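Local coordinates for putative hydrolase (PDB 3CMN), which is a putative hydrolase of the zincin-like metallopeptidase family, probably a metal-dependent peptidase, crystallised here without a catalytic metal, at residues P161-V166 and E175-W180; A135-G140 and Q294-M299; D39-R44 and R79-E84. All blocks are in the same frame, centred on the assembly; numbering follows the deposited sequence.

In the fold
The three contacts lie in one largely helical chain. Both segments of interaction 3 come first in sequence; those of interaction 1 fall between the two of interaction 2. The centre of interaction 1 lies about 13 Å from those of the other two, which are about 17 Å apart. N162 of helix 160-169 joins all three: its ND2 probably bonds to the carbonyls of A135 and V138, its OD1 to NE of R79. Buried interaction 1 pairs helix 160-169 with helix 174-193; at the surface, interaction 2 sets a loop against helix 283-307 and interaction 3 joins helices 41-63 and 79-92. Helix 174-193 carries an HExxH pattern, consistent with a zincin-type metal site but metal-free here.

Interaction 1: residues P161-V166 and E175-W180; sequences PNIARV and EDFRLW
F177 meets helix 160-169 first, presenting the edge of its ring to the backbone of I163: CE2 lies 3.4 Å from I163 O, which sits close to the ring plane. The same corner touches a methyl group, I163 CG2, while the ring tip packs on V166, CZ to CG1 at 3.8 Å, the two side chains crossing at about a right angle. With CG anti to the backbone N (chi1 -176°), the ring reaches I163 and V166. R178 follows, its chain extended from CG to NE and slanting across I163. I163 CG2 touches R178 CG at 3.9 Å and covers one face of the guanidinium off-centre, so a single methyl is shared by phenyl ring and arginine. The far nitrogen, NH2, reaches A164 at 3.3 Å from CA. These are packing contacts; the charge is answered by E160 in a salt bridge, and NH1 bonds to Q167 OE1 and D174 O. One turn on from W180 lies H184 of the unconfirmed HExxH pattern; the W180 ring meets that of H184, the planes about 10° apart. The two helices are consecutive, their local axes 10.5 Å apart at 130°. Helix 41-63 adds Y48 against I163 and R178, and helix 283-307 packs I290 and R293 on V166.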
# COMPACT_ATOMS: atom_id res chain seq x y z
N PRO A 161 14.62 -4.19 9.12
CA PRO A 161 15.58 -5.12 8.51
C PRO A 161 15.54 -5.11 6.99
O PRO A 161 16.59 -5.06 6.35
CB PRO A 161 15.17 -6.47 9.10
CG PRO A 161 14.66 -6.10 10.48
CD PRO A 161 13.83 -4.85 10.18
N ASN A 162 14.34 -5.16 6.42
CA ASN A 162 14.21 -5.16 4.96
C ASN A 162 14.51 -3.77 4.40
O ASN A 162 15.05 -3.64 3.30
CB ASN A 162 12.81 -5.61 4.54
CG ASN A 162 12.45 -6.99 5.06
OD1 ASN A 162 13.30 -7.69 5.62
ND2 ASN A 162 11.19 -7.39 4.89
N ILE A 163 14.17 -2.75 5.17
CA ILE A 163 14.44 -1.37 4.78
C ILE A 163 15.96 -1.17 4.69
O ILE A 163 16.47 -0.58 3.73
CB ILE A 163 13.84 -0.36 5.81
CG1 ILE A 163 12.32 -0.50 5.85
CG2 ILE A 163 14.24 1.06 5.45
CD1 ILE A 163 11.62 0.43 6.81
N ALA A 164 16.68 -1.68 5.69
CA ALA A 164 18.14 -1.57 5.74
C ALA A 164 18.78 -2.34 4.58
O ALA A 164 19.75 -1.87 3.98
CB ALA A 164 18.65 -2.11 7.07
N ARG A 165 18.24 -3.51 4.26
CA ARG A 165 18.79 -4.30 3.17
C ARG A 165 18.58 -3.66 1.80
O ARG A 165 19.44 -3.78 0.93
CB ARG A 165 18.17 -5.70 3.19
CG ARG A 165 18.74 -6.56 4.28
CD ARG A 165 17.89 -7.79 4.56
NE ARG A 165 18.52 -8.63 5.57
CZ ARG A 165 18.83 -8.22 6.80
NH1 ARG A 165 18.55 -6.98 7.19
NH2 ARG A 165 19.43 -9.05 7.63
N VAL A 166 17.45 -2.99 1.60
CA VAL A 166 17.21 -2.33 0.33
C VAL A 166 18.11 -1.11 0.20
O VAL A 166 18.75 -0.91 -0.82
CB VAL A 166 15.73 -1.88 0.18
CG1 VAL A 166 15.55 -1.11 -1.12
CG2 VAL A 166 14.80 -3.08 0.19
N GLU A 175 19.64 8.15 6.01
CA GLU A 175 18.65 9.15 6.36
C GLU A 175 17.62 9.42 5.27
O GLU A 175 16.42 9.42 5.52
CB GLU A 175 19.36 10.46 6.72
CG GLU A 175 18.45 11.58 7.20
CD GLU A 175 17.94 11.37 8.61
OE1 GLU A 175 18.41 10.45 9.31
OE2 GLU A 175 17.05 12.15 9.03
N ASP A 176 18.09 9.67 4.06
CA ASP A 176 17.19 9.99 2.96
C ASP A 176 16.20 8.90 2.58
O ASP A 176 15.02 9.17 2.35
CB ASP A 176 18.01 10.41 1.74
CG ASP A 176 18.60 11.80 1.89
OD1 ASP A 176 18.80 12.25 3.04
OD2 ASP A 176 18.88 12.44 0.86
N PHE A 177 16.68 7.65 2.53
CA PHE A 177 15.79 6.56 2.18
C PHE A 177 14.70 6.33 3.23
O PHE A 177 13.55 6.10 2.89
CB PHE A 177 16.58 5.27 1.97
CG PHE A 177 15.73 4.12 1.53
CD1 PHE A 177 14.84 4.26 0.46
CD2 PHE A 177 15.83 2.89 2.16
CE1 PHE A 177 14.05 3.19 0.03
CE2 PHE A 177 15.05 1.81 1.75
CZ PHE A 177 14.16 1.96 0.67
N ARG A 178 15.07 6.41 4.50
CA ARG A 178 14.09 6.20 5.55
C ARG A 178 13.09 7.35 5.68
O ARG A 178 11.98 7.15 6.16
CB ARG A 178 14.79 5.92 6.88
CG ARG A 178 15.40 4.54 6.90
CD ARG A 178 16.16 4.28 8.16
NE ARG A 178 16.74 2.94 8.14
CZ ARG A 178 17.73 2.56 7.35
NH1 ARG A 178 18.26 3.42 6.49
NH2 ARG A 178 18.19 1.32 7.41
N LEU A 179 13.48 8.54 5.26
CA LEU A 179 12.56 9.67 5.29
C LEU A 179 11.65 9.48 4.09
O LEU A 179 10.46 9.77 4.15
CB LEU A 179 13.28 11.02 5.18
CG LEU A 179 12.33 12.22 5.05
CD1 LEU A 179 11.41 12.28 6.28
CD2 LEU A 179 13.13 13.52 4.91
N TRP A 180 12.21 8.96 3.01
CA TRP A 180 11.47 8.70 1.79
C TRP A 180 10.36 7.69 2.12
O TRP A 180 9.21 7.86 1.72
CB TRP A 180 12.39 8.12 0.72
CG TRP A 180 11.69 7.77 -0.56
CD1 TRP A 180 11.41 8.61 -1.60
CD2 TRP A 180 11.14 6.50 -0.93
NE1 TRP A 180 10.73 7.94 -2.59
CE2 TRP A 180 10.55 6.64 -2.21
CE3 TRP A 180 11.08 5.24 -0.30
CZ2 TRP A 180 9.91 5.58 -2.87
CZ3 TRP A 180 10.45 4.19 -0.97
CH2 TRP A 180 9.87 4.37 -2.24

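Interaction 2: residues A135-G140 and Q294-M299; sequences AQRVLG and QRQRTM
R137 and Q296 make this contact by themselves, the arginine reaching out of the loop after helix 120-135 to lie against the side of helix 283-307. The guanidinium comes edge-on: NH2 lies 3.0 Å from Q296 CB, which sits near the guanidinium plane, and the two side chains cross at about a right angle. That separation is very short for a nitrogen against a methylene carbon, so the fine detail is doubtful. The bend at chi3 (38°) turns the end of R137 across the start of the glutamine chain. The extended chain of Q296 carries its amide past the same nitrogen, the amide and guanidinium planes 47° apart. As modelled, NH2 faces NE2 at 3.2 Å, two donors that form no hydrogen bond, while OE1 is farther off at 3.7 Å from NH2. Nitrogen and oxygen of an amide are hard to tell apart at 2.25 Å, and the amide orientation is therefore uncertain. The polar partner of R137 lies elsewhere: NH1 is hydrogen-bonded to the hydroxyl of Y133, in the last turn of helix 120-135, which helps to hold the group. R293 and L300, one turn before and after Q296 on the same helix, also touch R137. Farther along the loop, L139 bonds through its backbone to V159, just beyond strand 155-158, and packs on helix 160-169, while V138 lies on W82 of helix 79-92, leaving the loop wedged between these elements and helix 283-307.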
# COMPACT_ATOMS: atom_id res chain seq x y z
N ALA A 135 7.30 -11.68 4.01
CA ALA A 135 7.96 -11.16 5.20
C ALA A 135 9.41 -10.67 4.98
O ALA A 135 9.90 -9.83 5.74
CB ALA A 135 7.93 -12.18 6.32
N GLN A 136 10.08 -11.17 3.95
CA GLN A 136 11.45 -10.72 3.71
C GLN A 136 11.53 -9.65 2.64
O GLN A 136 12.61 -9.25 2.23
CB GLN A 136 12.35 -11.88 3.30
CG GLN A 136 11.67 -13.06 2.70
CD GLN A 136 12.67 -14.11 2.26
OE1 GLN A 136 13.41 -13.91 1.30
NE2 GLN A 136 12.70 -15.23 2.98
N ARG A 137 10.37 -9.17 2.22
CA ARG A 137 10.33 -8.16 1.19
C ARG A 137 9.53 -6.93 1.58
O ARG A 137 9.82 -5.82 1.14
CB ARG A 137 9.80 -8.80 -0.09
CG ARG A 137 10.63 -10.02 -0.50
CD ARG A 137 10.51 -10.24 -1.98
NE ARG A 137 10.51 -8.94 -2.65
CZ ARG A 137 10.24 -8.75 -3.94
NH1 ARG A 137 9.96 -9.78 -4.73
NH2 ARG A 137 10.24 -7.51 -4.42
N VAL A 138 8.53 -7.10 2.44
CA VAL A 138 7.71 -5.98 2.86
C VAL A 138 8.57 -4.98 3.64
O VAL A 138 9.44 -5.35 4.45
CB VAL A 138 6.52 -6.44 3.74
CG1 VAL A 138 7.02 -6.91 5.11
CG2 VAL A 138 5.53 -5.31 3.90
N LEU A 139 8.32 -3.71 3.38
CA LEU A 139 9.07 -2.63 4.02
C LEU A 139 8.25 -1.90 5.07
O LEU A 139 8.79 -1.47 6.08
CB LEU A 139 9.57 -1.66 2.95
CG LEU A 139 10.96 -1.81 2.29
CD1 LEU A 139 11.48 -3.24 2.33
CD2 LEU A 139 10.84 -1.30 0.85
N GLY A 140 6.94 -1.78 4.85
CA GLY A 140 6.11 -1.08 5.81
C GLY A 140 4.61 -1.32 5.74
O GLY A 140 4.12 -2.18 5.02
N GLN A 294 9.66 -1.07 -6.97
CA GLN A 294 8.27 -0.64 -7.05
C GLN A 294 7.50 -1.60 -7.98
O GLN A 294 6.35 -1.94 -7.71
CB GLN A 294 8.19 0.79 -7.61
CG GLN A 294 8.82 1.84 -6.71
CD GLN A 294 8.92 3.20 -7.38
OE1 GLN A 294 9.56 3.36 -8.42
NE2 GLN A 294 8.29 4.20 -6.78
N ARG A 295 8.14 -2.01 -9.07
CA ARG A 295 7.55 -2.95 -10.01
C ARG A 295 7.29 -4.24 -9.25
O ARG A 295 6.27 -4.91 -9.44
CB ARG A 295 8.52 -3.25 -11.16
CG ARG A 295 9.04 -2.03 -11.89
CD ARG A 295 10.27 -2.37 -12.75
NE ARG A 295 10.83 -1.19 -13.41
CZ ARG A 295 10.16 -0.42 -14.26
NH1 ARG A 295 8.89 -0.69 -14.56
NH2 ARG A 295 10.75 0.64 -14.81
N GLN A 296 8.23 -4.57 -8.38
CA GLN A 296 8.14 -5.77 -7.57
C GLN A 296 6.99 -5.72 -6.57
O GLN A 296 6.23 -6.68 -6.46
CB GLN A 296 9.46 -5.99 -6.83
CG GLN A 296 10.61 -6.36 -7.74
CD GLN A 296 11.91 -6.58 -6.98
OE1 GLN A 296 12.56 -5.63 -6.54
NE2 GLN A 296 12.28 -7.84 -6.82
N ARG A 297 6.87 -4.59 -5.86
CA ARG A 297 5.81 -4.42 -4.86
C ARG A 297 4.44 -4.57 -5.50
O ARG A 297 3.51 -5.12 -4.90
CB ARG A 297 5.91 -3.03 -4.22
CG ARG A 297 4.90 -2.79 -3.10
CD ARG A 297 4.34 -1.36 -3.13
NE ARG A 297 3.53 -1.10 -4.32
CZ ARG A 297 2.26 -1.50 -4.48
NH1 ARG A 297 1.63 -2.17 -3.52
NH2 ARG A 297 1.63 -1.24 -5.62
N THR A 298 4.31 -4.06 -6.72
CA THR A 298 3.07 -4.13 -7.46
C THR A 298 2.70 -5.56 -7.79
O THR A 298 1.54 -5.97 -7.67
CB THR A 298 3.18 -3.30 -8.75
OG1 THR A 298 3.21 -1.91 -8.41
CG2 THR A 298 2.02 -3.58 -9.69
N MET A 299 3.69 -6.34 -8.20
CA MET A 299 3.45 -7.73 -8.56
C MET A 299 3.02 -8.54 -7.34
O MET A 299 2.10 -9.36 -7.42
CB MET A 299 4.70 -8.34 -9.20
CG MET A 299 5.11 -7.64 -10.48
SD MET A 299 6.57 -8.36 -11.26
CE MET A 299 7.85 -7.96 -10.06

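Interaction 3: residues D39-R44 and R79-E84; sequences DNRAFR and RREWLE
A single surface salt bridge, R41 to E81, spans the gap between the first turn of helix 41-63 and the first turn of helix 79-92. The backbones stay well apart, with the CA atoms of R41 and E81 12.9 Å from each other, and the two side chains close the distance from opposite directions. R41 NH1 gives a hydrogen bond to E81 OE1 at 3.3 Å, long and bent (139° at the hydrogen). OE1 receives it on its syn lone pair, on the side of OE2, but the oxygen is tilted out of the guanidinium plane and the two flat groups stand 72° apart. No paired, two-bond fork forms: the next approach, NH2 to OE1, is 3.8 Å. E81 reaches across with a chain extended beyond CG, whereas R41 is bent at chi3 (-54°). The carboxylate of D78, between strand 73-76 and helix 79-92, accepts from the backbone N atoms of R80 and E81, as an N-cap aspartate does at the start of a helix. Within helix 79-92, OE2 of E84, one turn after R80, lies over the centre of the R80 guanidinium, 3.7 Å above the plane, a long ion pair of charges only; E84 has a second partner in R24 of helix 20-31. On the other helix, R44 forms a salt bridge with D174 at the start of helix 174-193. R41 and E81 both touch crystal neighbours, so lattice packing may influence how they meet.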
# COMPACT_ATOMS: atom_id res chain seq x y z
N ASP A 39 18.80 -4.03 14.41
CA ASP A 39 19.91 -3.52 15.18
C ASP A 39 19.49 -2.15 15.69
O ASP A 39 18.81 -1.41 14.97
CB ASP A 39 21.17 -3.36 14.32
CG ASP A 39 21.76 -4.69 13.90
OD1 ASP A 39 22.00 -5.54 14.79
OD2 ASP A 39 21.99 -4.87 12.69
N ASN A 40 19.88 -1.83 16.92
CA ASN A 40 19.56 -0.53 17.52
C ASN A 40 18.12 -0.11 17.33
O ASN A 40 17.83 0.87 16.62
CB ASN A 40 20.48 0.54 16.95
CG ASN A 40 21.91 0.33 17.34
OD1 ASN A 40 22.25 0.40 18.53
ND2 ASN A 40 22.76 0.06 16.35
N ARG A 41 17.22 -0.84 17.96
CA ARG A 41 15.80 -0.54 17.87
C ARG A 41 15.59 0.84 18.47
O ARG A 41 14.85 1.66 17.93
CB ARG A 41 14.99 -1.58 18.64
CG ARG A 41 13.49 -1.41 18.46
CD ARG A 41 12.72 -2.45 19.25
NE ARG A 41 13.15 -3.80 18.92
CZ ARG A 41 12.68 -4.53 17.92
NH1 ARG A 41 11.74 -4.05 17.12
NH2 ARG A 41 13.16 -5.75 17.72
N ALA A 42 16.28 1.10 19.57
CA ALA A 42 16.15 2.38 20.26
C ALA A 42 16.38 3.61 19.39
O ALA A 42 15.50 4.46 19.29
CB ALA A 42 17.08 2.41 21.45
N PHE A 43 17.53 3.74 18.74
CA PHE A 43 17.69 4.95 17.93
C PHE A 43 16.88 4.93 16.64
O PHE A 43 16.57 5.98 16.08
CB PHE A 43 19.18 5.32 17.71
CG PHE A 43 19.92 4.51 16.68
CD1 PHE A 43 19.49 4.44 15.36
CD2 PHE A 43 21.16 3.94 16.99
CE1 PHE A 43 20.26 3.82 14.37
CE2 PHE A 43 21.95 3.32 16.01
CZ PHE A 43 21.50 3.26 14.69
N ARG A 44 16.50 3.74 16.17
CA ARG A 44 15.68 3.66 14.96
C ARG A 44 14.27 4.19 15.30
O ARG A 44 13.65 4.88 14.50
CB ARG A 44 15.62 2.23 14.42
CG ARG A 44 16.89 1.75 13.71
CD ARG A 44 17.29 2.63 12.52
NE ARG A 44 18.51 2.14 11.87
CZ ARG A 44 19.22 2.79 10.96
NH1 ARG A 44 18.87 4.00 10.55
NH2 ARG A 44 20.29 2.22 10.44
N ARG A 79 11.15 -9.35 10.90
CA ARG A 79 10.25 -10.19 10.11
C ARG A 79 9.28 -11.02 10.95
O ARG A 79 8.15 -11.27 10.54
CB ARG A 79 11.05 -11.09 9.17
CG ARG A 79 11.85 -10.31 8.15
CD ARG A 79 12.72 -11.21 7.30
NE ARG A 79 13.58 -10.42 6.43
CZ ARG A 79 14.67 -10.90 5.83
NH1 ARG A 79 15.02 -12.16 6.02
NH2 ARG A 79 15.40 -10.12 5.06
N ARG A 80 9.73 -11.44 12.12
CA ARG A 80 8.88 -12.24 12.99
C ARG A 80 7.72 -11.40 13.52
O ARG A 80 6.57 -11.85 13.54
CB ARG A 80 9.70 -12.80 14.16
CG ARG A 80 8.90 -13.68 15.09
CD ARG A 80 9.76 -14.22 16.21
NE ARG A 80 9.05 -15.29 16.92
CZ ARG A 80 8.16 -15.10 17.88
NH1 ARG A 80 7.84 -13.87 18.28
NH2 ARG A 80 7.57 -16.15 18.44
N GLU A 81 8.03 -10.18 13.95
CA GLU A 81 6.99 -9.30 14.46
C GLU A 81 6.03 -8.92 13.35
O GLU A 81 4.83 -8.80 13.58
CB GLU A 81 7.61 -8.06 15.10
CG GLU A 81 8.48 -8.38 16.30
CD GLU A 81 9.20 -7.16 16.83
OE1 GLU A 81 9.80 -6.43 16.01
OE2 GLU A 81 9.18 -6.95 18.06
N TRP A 82 6.54 -8.73 12.14
CA TRP A 82 5.66 -8.38 11.05
C TRP A 82 4.64 -9.51 10.86
O TRP A 82 3.45 -9.25 10.67
CB TRP A 82 6.44 -8.16 9.75
CG TRP A 82 5.54 -7.80 8.61
CD1 TRP A 82 4.98 -6.58 8.35
CD2 TRP A 82 5.02 -8.70 7.61
NE1 TRP A 82 4.15 -6.66 7.26
CE2 TRP A 82 4.15 -7.95 6.79
CE3 TRP A 82 5.21 -10.06 7.34
CZ2 TRP A 82 3.47 -8.52 5.71
CZ3 TRP A 82 4.53 -10.63 6.26
CH2 TRP A 82 3.67 -9.85 5.46
N LEU A 83 5.11 -10.75 10.93
CA LEU A 83 4.27 -11.93 10.77
C LEU A 83 3.24 -12.12 11.89
O LEU A 83 2.07 -12.34 11.62
CB LEU A 83 5.14 -13.20 10.69
CG LEU A 83 5.82 -13.53 9.36
CD1 LEU A 83 6.76 -14.72 9.58
CD2 LEU A 83 4.77 -13.86 8.29
N GLU A 84 3.69 -12.05 13.14
CA GLU A 84 2.81 -12.21 14.29
C GLU A 84 1.68 -11.19 14.27
O GLU A 84 0.56 -11.47 14.71
CB GLU A 84 3.59 -12.03 15.60
CG GLU A 84 4.68 -13.08 15.87
CD GLU A 84 4.13 -14.51 15.93
OE1 GLU A 84 2.90 -14.67 16.09
OE2 GLU A 84 4.93 -15.48 15.83